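Local atomic coordinates of sulfate transporter 4.1, chloroplastic (Arabidopsis thaliana, PDB entry 7LHV), a protein that cotransports sulfate with protons across the membrane as a member of the SLC26A/SulP family and may take part in regulating sulfate assimilation. Residues I225-I233 with I246-P257; I569-T580 with I602-V613. All blocks are in the same frame, centred on the assembly; numbering follows the deposited sequence.

Contact 1 of 2, residues I225-I233 with I246-P257; sequences IKYFLGYSI and IIAGADKFQWPP
The end of the helix at I225-L229 and the loop that follows it lie against I246-P257, which runs from the end of one helix to the start of the next, with the CA atoms of L229 and F253 5.7 Å apart and one weak backbone hydrogen bond across the contact, from Q254 N to L229 O (3.3 Å). Y231 makes the largest single contribution. Its CG sits between the backbone N and the carbonyl carbon (chi1 54°), which directs the ring onto the backbone around G249; G249 O lies over one ring face, 3.2 Å above the plane and displaced toward the rim. Beyond it, Y231 OH donates to I246 O at 2.8 Å, in the carbonyl plane and on a lone pair. The contact folds the connection from helix 206-229, by way of the short helix 239-249, back on itself before helix 255-277, a predicted transmembrane span of the sulfate permease region. G230, with positive phi (101°), turns the chain out of the first helix. L229 spreads its two branches: CD1 meets I246 CG2 at 3.8 Å, while CD2 reaches F253 CE1 at 3.7 Å, both side chains crossing it at about a right angle. The I233 and I246 side chains lie side by side, pointing the same way.

Contact 2 of 2, residues I569-T580 with I602-V613; sequences INFVILEMSPVT and IQLAISNPNKDV
V572 and L604 sit side by side on neighbouring parallel strands, 569-575 and 603-606, which helix 584-599 links in a beta-alpha-beta unit of the STAS domain. Their axes differ by 21°, and the backbone ladder includes V572 N to Q603 O (2.8 Å) and A605 N to V572 O (3.0 Å). On the sheet face of V572, L574 and L604, the CD1 methyls of the two leucines meet at 3.5 Å, their side chains crossing obliquely; Y594 and Y597 of helix 584-599 pack on L604, and L590 on L574. The other face carries F571, I573, Q603 and A605. There the F571 ring brings CD1 within 3.5 Å of Q603 CB, the ring plane of F571 33° from the amide plane of Q603, and helix 635-643 packs over F571 and I573. Past the strands, the extended first part of the M576 side chain brings SD across I606, 3.6 Å from I606 CG2, and a bend at its last torsion sets CE 3.5 Å from V613 CG1 on the following helix. N610 ND2 reaches back to T580 O, tilted out of the carbonyl plane. At the strand ends, E575 is bent at its second torsion, turning its carboxylate to the buried S607 hydroxyl: S607 OG donates to E575 OE2 at 2.7 Å, on the syn side but 32° out of the carboxylate plane.

How the contacts relate
The two contacts belong to different parts of one chain: contact 1 lies in the sulfate permease region and contact 2 in the STAS domain that follows it in sequence. Their centres are 72 Å apart, on opposite sides of the chain's centre, and their nearest atoms are about 53 Å apart, so neither touches the other. Contact 1 joins successive helices through a turn, whereas contact 2 pairs strands across a helical crossover. No residue of either contact is among those lining the phospholipid or sphingosine phosphate pockets. T580 of contact 2 also packs on H500 of the second subunit, whereas no residue of the other chain touches contact 1.

Contact 1 of 2, residues I225-I233 with I246-P257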
# COMPACT_ATOMS: atom_id res chain seq x y z
N ILE A 225 3.88 -9.48 35.48
CA ILE A 225 3.55 -9.17 36.87
C ILE A 225 2.90 -10.36 37.58
O ILE A 225 2.83 -10.39 38.81
CB ILE A 225 2.64 -7.92 36.95
CG1 ILE A 225 2.54 -7.40 38.38
CG2 ILE A 225 1.25 -8.26 36.47
CD1 ILE A 225 3.85 -6.87 38.93
N LYS A 226 2.43 -11.36 36.82
CA LYS A 226 1.77 -12.50 37.44
C LYS A 226 2.72 -13.31 38.31
O LYS A 226 2.29 -13.92 39.29
CB LYS A 226 1.14 -13.39 36.36
CG LYS A 226 2.13 -14.25 35.60
CD LYS A 226 1.45 -14.95 34.43
CE LYS A 226 2.45 -15.72 33.60
NZ LYS A 226 1.83 -16.26 32.36
N TYR A 227 4.01 -13.33 37.97
CA TYR A 227 4.98 -14.01 38.82
C TYR A 227 5.19 -13.24 40.12
O TYR A 227 5.41 -13.85 41.17
CB TYR A 227 6.30 -14.18 38.07
CG TYR A 227 6.19 -15.03 36.83
CD1 TYR A 227 6.16 -16.41 36.92
CD2 TYR A 227 6.10 -14.45 35.58
CE1 TYR A 227 6.05 -17.20 35.79
CE2 TYR A 227 5.99 -15.22 34.44
CZ TYR A 227 5.96 -16.60 34.55
OH TYR A 227 5.85 -17.37 33.42
N PHE A 228 5.15 -11.91 40.06
CA PHE A 228 5.21 -11.12 41.28
C PHE A 228 4.00 -11.38 42.16
O PHE A 228 4.12 -11.53 43.38
CB PHE A 228 5.30 -9.63 40.94
CG PHE A 228 6.65 -9.18 40.48
CD1 PHE A 228 7.57 -10.07 39.97
CD2 PHE A 228 7.00 -7.84 40.55
CE1 PHE A 228 8.81 -9.65 39.55
CE2 PHE A 228 8.23 -7.41 40.12
CZ PHE A 228 9.14 -8.32 39.62
N LEU A 229 2.81 -11.44 41.55
CA LEU A 229 1.59 -11.65 42.31
C LEU A 229 1.58 -13.01 42.99
O LEU A 229 1.16 -13.14 44.15
CB LEU A 229 0.37 -11.50 41.41
CG LEU A 229 0.15 -10.12 40.79
CD1 LEU A 229 -1.04 -10.14 39.85
CD2 LEU A 229 -0.03 -9.07 41.87
N GLY A 230 2.04 -14.05 42.28
CA GLY A 230 2.09 -15.39 42.82
C GLY A 230 0.98 -16.31 42.38
O GLY A 230 1.03 -17.50 42.72
N TYR A 231 -0.01 -15.82 41.65
CA TYR A 231 -1.09 -16.65 41.14
C TYR A 231 -1.22 -16.47 39.64
O TYR A 231 -0.93 -15.40 39.10
CB TYR A 231 -2.43 -16.33 41.83
CG TYR A 231 -2.83 -14.87 41.77
CD1 TYR A 231 -3.56 -14.37 40.70
CD2 TYR A 231 -2.50 -14.00 42.80
CE1 TYR A 231 -3.94 -13.05 40.65
CE2 TYR A 231 -2.88 -12.67 42.76
CZ TYR A 231 -3.59 -12.20 41.68
OH TYR A 231 -3.97 -10.88 41.64
N SER A 232 -1.65 -17.54 38.97
CA SER A 232 -1.81 -17.50 37.53
C SER A 232 -2.93 -16.55 37.13
O SER A 232 -3.99 -16.51 37.76
CB SER A 232 -2.10 -18.90 36.99
OG SER A 232 -2.02 -18.92 35.57
N ILE A 233 -2.69 -15.77 36.08
CA ILE A 233 -3.66 -14.82 35.58
C ILE A 233 -4.09 -15.24 34.18
O ILE A 233 -3.45 -16.08 33.54
CB ILE A 233 -3.11 -13.38 35.57
CG1 ILE A 233 -2.03 -13.23 34.50
CG2 ILE A 233 -2.55 -13.02 36.94
CD1 ILE A 233 -1.53 -11.82 34.33
N ILE A 246 -6.36 -10.10 37.08
CA ILE A 246 -5.58 -9.74 38.26
C ILE A 246 -6.52 -9.35 39.40
O ILE A 246 -6.34 -9.78 40.55
CB ILE A 246 -4.59 -8.61 37.93
CG1 ILE A 246 -3.45 -9.15 37.06
CG2 ILE A 246 -4.05 -7.98 39.19
CD1 ILE A 246 -2.64 -8.07 36.39
N ILE A 247 -7.54 -8.54 39.10
CA ILE A 247 -8.50 -8.15 40.12
C ILE A 247 -9.25 -9.37 40.65
O ILE A 247 -9.49 -9.50 41.86
CB ILE A 247 -9.47 -7.09 39.57
CG1 ILE A 247 -8.71 -5.80 39.26
CG2 ILE A 247 -10.60 -6.82 40.55
CD1 ILE A 247 -9.48 -4.84 38.39
N ALA A 248 -9.64 -10.29 39.75
CA ALA A 248 -10.36 -11.48 40.17
C ALA A 248 -9.52 -12.34 41.10
O ALA A 248 -10.03 -12.85 42.11
CB ALA A 248 -10.80 -12.28 38.94
N GLY A 249 -8.25 -12.52 40.78
CA GLY A 249 -7.38 -13.36 41.57
C GLY A 249 -6.70 -12.70 42.74
O GLY A 249 -5.99 -13.38 43.48
N ALA A 250 -6.90 -11.39 42.94
CA ALA A 250 -6.28 -10.69 44.06
C ALA A 250 -6.47 -11.38 45.40
O ALA A 250 -5.71 -11.10 46.34
CB ALA A 250 -6.81 -9.26 44.14
N ASP A 251 -7.46 -12.26 45.53
CA ASP A 251 -7.64 -13.02 46.77
C ASP A 251 -6.57 -14.09 46.97
O ASP A 251 -6.51 -14.67 48.06
CB ASP A 251 -9.03 -13.64 46.80
CG ASP A 251 -9.27 -14.64 45.69
OD1 ASP A 251 -8.36 -14.83 44.85
OD2 ASP A 251 -10.36 -15.23 45.64
N LYS A 252 -5.76 -14.38 45.96
CA LYS A 252 -4.70 -15.38 46.05
C LYS A 252 -3.31 -14.74 46.09
O LYS A 252 -2.33 -15.34 45.64
CB LYS A 252 -4.78 -16.37 44.89
CG LYS A 252 -6.05 -17.20 44.88
CD LYS A 252 -6.21 -17.92 43.55
CE LYS A 252 -6.78 -17.00 42.49
NZ LYS A 252 -6.93 -17.68 41.17
N PHE A 253 -3.22 -13.53 46.63
CA PHE A 253 -1.95 -12.81 46.66
C PHE A 253 -1.00 -13.41 47.68
O PHE A 253 -1.41 -13.85 48.76
CB PHE A 253 -2.20 -11.34 46.97
CG PHE A 253 -0.98 -10.47 46.86
CD1 PHE A 253 -0.43 -10.18 45.63
CD2 PHE A 253 -0.41 -9.92 48.00
CE1 PHE A 253 0.69 -9.38 45.53
CE2 PHE A 253 0.71 -9.12 47.90
CZ PHE A 253 1.26 -8.85 46.66
N GLN A 254 0.29 -13.44 47.34
CA GLN A 254 1.34 -13.89 48.24
C GLN A 254 2.37 -12.78 48.41
O GLN A 254 2.74 -12.11 47.45
CB GLN A 254 2.03 -15.16 47.73
CG GLN A 254 1.19 -16.42 47.79
CD GLN A 254 0.30 -16.58 46.58
OE1 GLN A 254 0.51 -15.94 45.55
NE2 GLN A 254 -0.70 -17.44 46.70
N TRP A 255 2.84 -12.61 49.65
CA TRP A 255 3.80 -11.56 49.99
C TRP A 255 5.24 -11.90 49.59
O TRP A 255 5.94 -11.02 49.06
CB TRP A 255 3.74 -11.24 51.48
CG TRP A 255 2.78 -10.15 51.83
CD1 TRP A 255 1.92 -9.51 50.98
CD2 TRP A 255 2.58 -9.55 53.12
NE1 TRP A 255 1.20 -8.56 51.66
CE2 TRP A 255 1.59 -8.56 52.98
CE3 TRP A 255 3.15 -9.76 54.38
CZ2 TRP A 255 1.15 -7.79 54.05
CZ3 TRP A 255 2.71 -8.99 55.44
CH2 TRP A 255 1.72 -8.01 55.27
N PRO A 256 5.75 -13.11 49.85
CA PRO A 256 7.17 -13.39 49.57
C PRO A 256 7.54 -13.18 48.11
O PRO A 256 8.54 -12.49 47.83
CB PRO A 256 7.33 -14.86 49.99
CG PRO A 256 6.32 -15.04 51.04
CD PRO A 256 5.14 -14.21 50.62
N PRO A 257 6.82 -13.76 47.14
CA PRO A 257 7.24 -13.55 45.74
C PRO A 257 7.15 -12.09 45.31
O PRO A 257 8.02 -11.62 44.57
CB PRO A 257 6.28 -14.44 44.95
CG PRO A 257 5.08 -14.51 45.77
CD PRO A 257 5.57 -14.55 47.18

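Contact 2 of 2, residues I569-T580 with I602-V613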
# COMPACT_ATOMS: atom_id res chain seq x y z
N ILE A 569 -7.58 32.30 -20.90
CA ILE A 569 -6.75 31.11 -20.96
C ILE A 569 -6.69 30.69 -22.43
O ILE A 569 -7.60 30.01 -22.92
CB ILE A 569 -7.27 29.97 -20.08
CG1 ILE A 569 -7.36 30.40 -18.62
CG2 ILE A 569 -6.36 28.76 -20.20
CD1 ILE A 569 -6.04 30.79 -18.02
N ASN A 570 -5.63 31.08 -23.13
CA ASN A 570 -5.43 30.69 -24.51
C ASN A 570 -4.31 29.68 -24.70
O ASN A 570 -4.41 28.83 -25.59
CB ASN A 570 -5.11 31.93 -25.37
CG ASN A 570 -6.22 32.95 -25.35
OD1 ASN A 570 -7.27 32.76 -25.96
ND2 ASN A 570 -5.99 34.06 -24.65
N PHE A 571 -3.27 29.74 -23.88
CA PHE A 571 -2.15 28.81 -23.95
C PHE A 571 -1.85 28.27 -22.56
O PHE A 571 -1.91 29.01 -21.58
CB PHE A 571 -0.90 29.48 -24.53
CG PHE A 571 -1.15 30.28 -25.77
CD1 PHE A 571 -1.06 29.69 -27.02
CD2 PHE A 571 -1.47 31.62 -25.69
CE1 PHE A 571 -1.29 30.42 -28.16
CE2 PHE A 571 -1.70 32.36 -26.84
CZ PHE A 571 -1.61 31.76 -28.07
N VAL A 572 -1.53 26.98 -22.49
CA VAL A 572 -1.09 26.35 -21.25
C VAL A 572 0.24 25.67 -21.53
O VAL A 572 0.33 24.81 -22.40
CB VAL A 572 -2.11 25.32 -20.73
CG1 VAL A 572 -1.50 24.49 -19.62
CG2 VAL A 572 -3.36 26.03 -20.23
N ILE A 573 1.27 26.06 -20.78
CA ILE A 573 2.63 25.56 -20.97
C ILE A 573 2.98 24.69 -19.78
O ILE A 573 2.80 25.10 -18.63
CB ILE A 573 3.64 26.71 -21.12
CG1 ILE A 573 3.15 27.71 -22.17
CG2 ILE A 573 5.00 26.17 -21.51
CD1 ILE A 573 3.92 28.99 -22.18
N LEU A 574 3.48 23.49 -20.06
CA LEU A 574 3.91 22.56 -19.02
C LEU A 574 5.43 22.57 -18.93
O LEU A 574 6.12 22.32 -19.92
CB LEU A 574 3.39 21.15 -19.27
CG LEU A 574 1.93 20.88 -18.92
CD1 LEU A 574 0.99 21.55 -19.89
CD2 LEU A 574 1.68 19.39 -18.88
N GLU A 575 5.94 22.87 -17.74
CA GLU A 575 7.36 22.75 -17.44
C GLU A 575 7.61 21.33 -16.95
O GLU A 575 7.20 20.96 -15.85
CB GLU A 575 7.77 23.76 -16.38
CG GLU A 575 7.65 25.18 -16.84
CD GLU A 575 8.61 25.49 -17.94
OE1 GLU A 575 9.72 24.91 -17.96
OE2 GLU A 575 8.24 26.29 -18.82
N MET A 576 8.26 20.51 -17.78
CA MET A 576 8.50 19.13 -17.43
C MET A 576 9.96 18.88 -17.07
O MET A 576 10.43 17.74 -17.11
CB MET A 576 8.04 18.20 -18.56
CG MET A 576 6.53 18.24 -18.74
SD MET A 576 5.91 17.25 -20.10
CE MET A 576 6.18 15.60 -19.46
N SER A 577 10.70 19.94 -16.74
CA SER A 577 12.07 19.76 -16.28
C SER A 577 12.19 18.96 -14.98
O SER A 577 13.07 18.09 -14.92
CB SER A 577 12.76 21.13 -16.15
OG SER A 577 12.04 22.04 -15.34
N PRO A 578 11.37 19.16 -13.94
CA PRO A 578 11.47 18.30 -12.77
C PRO A 578 10.83 16.94 -12.95
O PRO A 578 11.01 16.07 -12.08
CB PRO A 578 10.75 19.10 -11.68
CG PRO A 578 9.73 19.84 -12.42
CD PRO A 578 10.34 20.20 -13.74
N VAL A 579 10.09 16.72 -14.04
CA VAL A 579 9.46 15.43 -14.30
C VAL A 579 10.56 14.47 -14.74
O VAL A 579 11.03 14.52 -15.88
CB VAL A 579 8.35 15.54 -15.35
CG1 VAL A 579 7.68 14.20 -15.54
CG2 VAL A 579 7.34 16.59 -14.94
N THR A 580 10.98 13.59 -13.83
CA THR A 580 12.08 12.68 -14.14
C THR A 580 11.69 11.68 -15.22
O THR A 580 12.48 11.41 -16.13
CB THR A 580 12.52 11.96 -12.87
OG1 THR A 580 12.96 12.92 -11.90
CG2 THR A 580 13.67 11.01 -13.17
N ILE A 602 -7.84 25.89 -26.42
CA ILE A 602 -6.65 26.16 -25.62
C ILE A 602 -5.48 25.40 -26.23
O ILE A 602 -5.62 24.24 -26.62
CB ILE A 602 -6.85 25.75 -24.14
CG1 ILE A 602 -8.02 26.51 -23.53
CG2 ILE A 602 -5.59 25.99 -23.34
CD1 ILE A 602 -8.51 25.92 -22.23
N GLN A 603 -4.33 26.07 -26.33
CA GLN A 603 -3.13 25.48 -26.91
C GLN A 603 -2.30 24.84 -25.81
O GLN A 603 -2.06 25.45 -24.76
CB GLN A 603 -2.31 26.53 -27.64
CG GLN A 603 -1.08 25.99 -28.33
CD GLN A 603 -1.39 24.80 -29.21
OE1 GLN A 603 -2.13 24.90 -30.18
NE2 GLN A 603 -0.82 23.65 -28.86
N LEU A 604 -1.85 23.61 -26.05
CA LEU A 604 -0.98 22.90 -25.12
C LEU A 604 0.45 22.91 -25.65
O LEU A 604 0.68 22.62 -26.83
CB LEU A 604 -1.44 21.45 -24.93
CG LEU A 604 -0.70 20.72 -23.82
CD1 LEU A 604 -1.30 21.11 -22.49
CD2 LEU A 604 -0.74 19.21 -24.01
N ALA A 605 1.39 23.24 -24.78
CA ALA A 605 2.80 23.28 -25.13
C ALA A 605 3.61 22.54 -24.08
O ALA A 605 3.23 22.48 -22.91
CB ALA A 605 3.31 24.72 -25.27
N ILE A 606 4.74 21.97 -24.51
CA ILE A 606 5.68 21.30 -23.63
C ILE A 606 6.99 22.07 -23.67
O ILE A 606 7.53 22.34 -24.75
CB ILE A 606 5.89 19.83 -24.04
CG1 ILE A 606 4.55 19.13 -24.20
CG2 ILE A 606 6.75 19.12 -23.02
CD1 ILE A 606 3.78 18.99 -22.91
N SER A 607 7.50 22.44 -22.49
CA SER A 607 8.59 23.39 -22.38
C SER A 607 9.96 22.72 -22.26
O SER A 607 10.83 22.94 -23.11
CB SER A 607 8.35 24.32 -21.19
OG SER A 607 9.42 25.24 -21.04
N ASN A 608 10.17 21.91 -21.23
CA ASN A 608 11.48 21.33 -20.94
C ASN A 608 11.34 19.82 -20.81
O ASN A 608 11.37 19.28 -19.70
CB ASN A 608 12.08 21.91 -19.66
CG ASN A 608 12.51 23.35 -19.82
OD1 ASN A 608 12.31 23.96 -20.86
ND2 ASN A 608 13.11 23.91 -18.77
N PRO A 609 11.20 19.11 -21.92
CA PRO A 609 11.08 17.65 -21.84
C PRO A 609 12.42 17.01 -21.50
O PRO A 609 13.45 17.34 -22.09
CB PRO A 609 10.61 17.25 -23.25
CG PRO A 609 10.25 18.53 -23.94
CD PRO A 609 11.11 19.58 -23.31
N ASN A 610 12.39 16.11 -20.53
CA ASN A 610 13.56 15.30 -20.23
C ASN A 610 13.82 14.34 -21.38
O ASN A 610 12.93 14.02 -22.18
CB ASN A 610 13.34 14.53 -18.92
CG ASN A 610 14.61 13.91 -18.39
OD1 ASN A 610 15.68 14.08 -18.97
ND2 ASN A 610 14.50 13.20 -17.28
N LYS A 611 15.07 13.88 -21.49
CA LYS A 611 15.44 13.01 -22.60
C LYS A 611 14.60 11.73 -22.60
O LYS A 611 14.05 11.34 -23.64
CB LYS A 611 16.93 12.68 -22.54
CG LYS A 611 17.87 13.89 -22.62
CD LYS A 611 17.90 14.53 -24.01
CE LYS A 611 16.91 15.69 -24.14
NZ LYS A 611 17.02 16.38 -25.46
N ASP A 612 14.48 11.08 -21.45
CA ASP A 612 13.60 9.92 -21.35
C ASP A 612 12.14 10.32 -21.56
O ASP A 612 11.38 9.61 -22.22
CB ASP A 612 13.78 9.24 -19.99
CG ASP A 612 15.11 8.54 -19.86
OD1 ASP A 612 15.54 7.89 -20.84
OD2 ASP A 612 15.74 8.65 -18.78
N VAL A 613 11.74 11.46 -20.99
CA VAL A 613 10.38 11.95 -21.18
C VAL A 613 10.12 12.25 -22.64
O VAL A 613 9.06 11.90 -23.19
CB VAL A 613 10.14 13.18 -20.29
CG1 VAL A 613 8.95 13.96 -20.79
CG2 VAL A 613 9.93 12.76 -18.85